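Local coordinates for protein metal-independent carbonic anhydrase (Nostoc sp. PCC 7120 = FACHB-418, PDB 7C5W) that catalyses the hydration of carbon dioxide to bicarbonate without any metal cofactor, working as a homotetramer built from two dimers, at residues Ile24-Ser27 with Glu28-Ala32; Ala39-Ala42 with Ile43-Tyr47. One frame throughout, in Å; residues are numbered along the deposited sequence.

Interaction 1. Residues Ile24-Ser27 with Glu28-Ala32; sequences ITES and EVLAA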
# COMPACT_ATOMS: atom_id res chain seq x y z
N ILE A 24 -8.41 -3.83 2.62
CA ILE A 24 -9.88 -3.65 2.57
C ILE A 24 -10.46 -4.70 1.61
O ILE A 24 -9.86 -4.92 0.53
CB ILE A 24 -10.22 -2.21 2.14
CG1 ILE A 24 -9.70 -1.18 3.15
CG2 ILE A 24 -11.71 -2.05 1.89
CD1 ILE A 24 -9.75 0.26 2.68
N THR A 25 -11.59 -5.30 1.98
CA THR A 25 -12.42 -6.18 1.12
C THR A 25 -13.56 -5.37 0.51
O THR A 25 -13.91 -4.32 1.07
CB THR A 25 -13.04 -7.34 1.92
OG1 THR A 25 -14.06 -6.75 2.73
CG2 THR A 25 -12.04 -8.09 2.77
N GLU A 26 -14.13 -5.88 -0.58
CA GLU A 26 -15.31 -5.30 -1.27
C GLU A 26 -16.43 -5.06 -0.25
O GLU A 26 -17.02 -3.97 -0.29
CB GLU A 26 -15.75 -6.22 -2.40
CG GLU A 26 -16.91 -5.66 -3.21
CD GLU A 26 -17.20 -6.43 -4.49
OE1 GLU A 26 -17.84 -5.84 -5.39
OE2 GLU A 26 -16.76 -7.61 -4.58
N SER A 27 -16.70 -6.04 0.62
CA SER A 27 -17.86 -6.01 1.55
C SER A 27 -17.66 -4.90 2.60
O SER A 27 -18.66 -4.23 2.93
CB SER A 27 -18.09 -7.37 2.19
OG SER A 27 -17.14 -7.62 3.21
N GLU A 28 -16.44 -4.71 3.09
CA GLU A 28 -16.06 -3.58 3.97
C GLU A 28 -16.35 -2.23 3.29
O GLU A 28 -16.81 -1.31 3.98
CB GLU A 28 -14.57 -3.66 4.33
CG GLU A 28 -14.25 -4.66 5.43
CD GLU A 28 -12.76 -4.81 5.71
OE1 GLU A 28 -11.96 -4.59 4.78
OE2 GLU A 28 -12.40 -5.13 6.85
N VAL A 29 -16.08 -2.10 1.99
CA VAL A 29 -16.30 -0.84 1.23
C VAL A 29 -17.81 -0.58 1.15
O VAL A 29 -18.23 0.56 1.44
CB VAL A 29 -15.67 -0.88 -0.17
CG1 VAL A 29 -16.07 0.33 -0.99
CG2 VAL A 29 -14.16 -1.01 -0.11
N LEU A 30 -18.59 -1.59 0.76
CA LEU A 30 -20.06 -1.45 0.59
C LEU A 30 -20.67 -1.09 1.95
O LEU A 30 -21.52 -0.19 2.00
CB LEU A 30 -20.64 -2.75 0.01
CG LEU A 30 -20.15 -3.11 -1.39
CD1 LEU A 30 -20.89 -4.33 -1.93
CD2 LEU A 30 -20.29 -1.93 -2.35
N ALA A 31 -20.21 -1.75 3.01
CA ALA A 31 -20.65 -1.49 4.40
C ALA A 31 -20.38 -0.02 4.77
O ALA A 31 -21.33 0.64 5.21
CB ALA A 31 -19.97 -2.43 5.36
N ALA A 32 -19.15 0.47 4.57
CA ALA A 32 -18.75 1.86 4.89
C ALA A 32 -19.59 2.87 4.07
O ALA A 32 -19.99 3.89 4.64
CB ALA A 32 -17.27 2.05 4.69

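Interaction 2. Residues Ala39-Ala42 with Ile43-Tyr47; sequences ALVA and ISTTY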
# COMPACT_ATOMS: atom_id res chain seq x y z
N ALA A 39 -25.85 7.47 8.46
CA ALA A 39 -25.40 8.56 9.36
C ALA A 39 -26.07 9.86 8.91
O ALA A 39 -26.58 10.59 9.78
CB ALA A 39 -23.90 8.65 9.37
N LEU A 40 -26.09 10.14 7.61
CA LEU A 40 -26.71 11.37 7.05
C LEU A 40 -28.18 11.38 7.46
O LEU A 40 -28.66 12.42 7.94
CB LEU A 40 -26.57 11.39 5.53
CG LEU A 40 -27.22 12.59 4.83
CD1 LEU A 40 -26.42 13.86 5.06
CD2 LEU A 40 -27.39 12.33 3.34
N VAL A 41 -28.85 10.25 7.26
CA VAL A 41 -30.29 10.04 7.58
C VAL A 41 -30.51 10.17 9.09
O VAL A 41 -31.49 10.82 9.48
CB VAL A 41 -30.79 8.69 7.03
CG1 VAL A 41 -32.13 8.28 7.63
CG2 VAL A 41 -30.84 8.70 5.51
N ALA A 42 -29.62 9.61 9.91
CA ALA A 42 -29.70 9.64 11.39
C ALA A 42 -29.53 11.08 11.91
O ALA A 42 -30.15 11.40 12.94
CB ALA A 42 -28.67 8.72 11.99
N ILE A 43 -28.71 11.90 11.24
CA ILE A 43 -28.53 13.34 11.59
C ILE A 43 -29.79 14.11 11.18
O ILE A 43 -30.23 15.00 11.92
CB ILE A 43 -27.27 13.93 10.93
CG1 ILE A 43 -25.99 13.27 11.42
CG2 ILE A 43 -27.23 15.44 11.12
CD1 ILE A 43 -24.82 13.42 10.47
N SER A 44 -30.33 13.77 10.01
CA SER A 44 -31.47 14.49 9.37
C SER A 44 -32.73 14.28 10.22
O SER A 44 -33.37 15.29 10.55
CB SER A 44 -31.65 14.03 7.95
OG SER A 44 -32.16 15.07 7.14
N THR A 45 -33.05 13.03 10.58
CA THR A 45 -34.25 12.69 11.39
C THR A 45 -34.09 13.32 12.78
O THR A 45 -35.07 13.92 13.26
CB THR A 45 -34.52 11.18 11.48
OG1 THR A 45 -33.61 10.58 12.40
CG2 THR A 45 -34.43 10.48 10.14
N THR A 46 -32.90 13.22 13.38
CA THR A 46 -32.60 13.73 14.75
C THR A 46 -32.85 15.25 14.83
O THR A 46 -33.18 15.73 15.92
CB THR A 46 -31.18 13.36 15.19
OG1 THR A 46 -31.19 11.97 15.54
CG2 THR A 46 -30.68 14.15 16.38
N TYR A 47 -32.69 15.98 13.72
CA TYR A 47 -32.98 17.44 13.66
C TYR A 47 -34.50 17.66 13.52
O TYR A 47 -35.07 18.44 14.31
CB TYR A 47 -32.22 18.13 12.53
CG TYR A 47 -32.61 19.57 12.32
CD1 TYR A 47 -32.20 20.55 13.21
CD2 TYR A 47 -33.38 19.96 11.24
CE1 TYR A 47 -32.55 21.88 13.03
CE2 TYR A 47 -33.74 21.28 11.04
CZ TYR A 47 -33.33 22.25 11.94
OH TYR A 47 -33.69 23.56 11.76

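Interaction 1. Residues Ile24-Ser27 with Glu28-Ala32
T25 and E28 hold each other by two reciprocal hydrogen bonds at the start of helix 26-50. In one, the backbone N of E28 donates to OG1 of T25 over 3.2 Å, nearly straight at 168°. In the other, the N of T25 donates a hydrogen bond to OE1 of E28 at 2.9 Å, reaching that oxygen on its anti side and 29° out of the carboxylate plane. The threonine can serve because OG1 sits between its own N and carbonyl carbon (chi1 71°), facing the first helical turn. E28, with CG beside its own backbone N and the chain extended beyond it, reaches back to T25, CG lying 3.4 Å from OG1. Its other oxygen, OE2, forms a salt bridge with K159, which ties the cap to strand 148-159. Backbone bonds then start the helix: V29 N to T25 O, L30 N to E26 O at 3.0 Å, and A31 N to S27 O. The close apolar contact lies on the buried side, where CG2 of I24 presses on CG2 of V29 at 3.3 Å, tighter than ordinary van der Waals contact, the two side chains crossing at about a right angle. Both also touch A133 of strand 132-143. The paired side-chain-to-backbone bonds define a capping box, with T25 as N-cap.

Interaction 2. Residues Ala39-Ala42 with Ile43-Tyr47
T46 and A42 meet through a single carbonyl: O of A42 accepts a hydrogen bond from OG1 of T46 at 2.9 Å and a weak one from the N of T46 at 3.3 Å. The hydroxyl approaches almost head-on, at a C=O...O angle of 170°; chi1 of -76° sets OG1 beside its own backbone N, on the side of the preceding turn. One turn earlier the helix is packed more closely. I43 N bonds to A39 O at 2.9 Å, and the isoleucine's CG1 lies 3.2 Å from that same A39 O, with CD1 following it. S44 N bonds to L40 O, while OG of S44 is engaged by W116 N and A112 O, pinning this buried side to the start of strand 116-128. On the partly exposed side, where V41 packs on V119 and T45 on R117 of that strand, T45 N donates nearly straight to V41 O (171°). Side chain to side chain this pair is looser, CG1 of V41 to CG2 of T45 at 4.1 Å, although CG2 of T45 comes to 3.0 Å of V41 O. A valine in place of T46 would probably leave the A42 carbonyl, within this contact, with the weak bond from the backbone N. The chemistry implies that a threonine within a helix can satisfy its own hydroxyl by sharing the carbonyl four residues back, which is likely to reinforce a turn whose own backbone bond is weak.

Both contacts are local to helix 26-50 and lie in series, so neither nests within nor crosses the other. Following the chain from the N terminus, the extended segment around strand 19-21 leads into interaction 1, which caps the first turn of the helix and sets it against strands 132-143, 148-159 and 165-173. Interaction 2 comes later on the same helix, with centres about 22 Å apart and nearest atoms about 8 Å apart; it closes successive helical turns between strand 116-128 and helix 52-66. It is also the one nearer the bicarbonate site, the side chain of L40 lying about 7 Å from that of Y97. One helix thus spans much of the sheet.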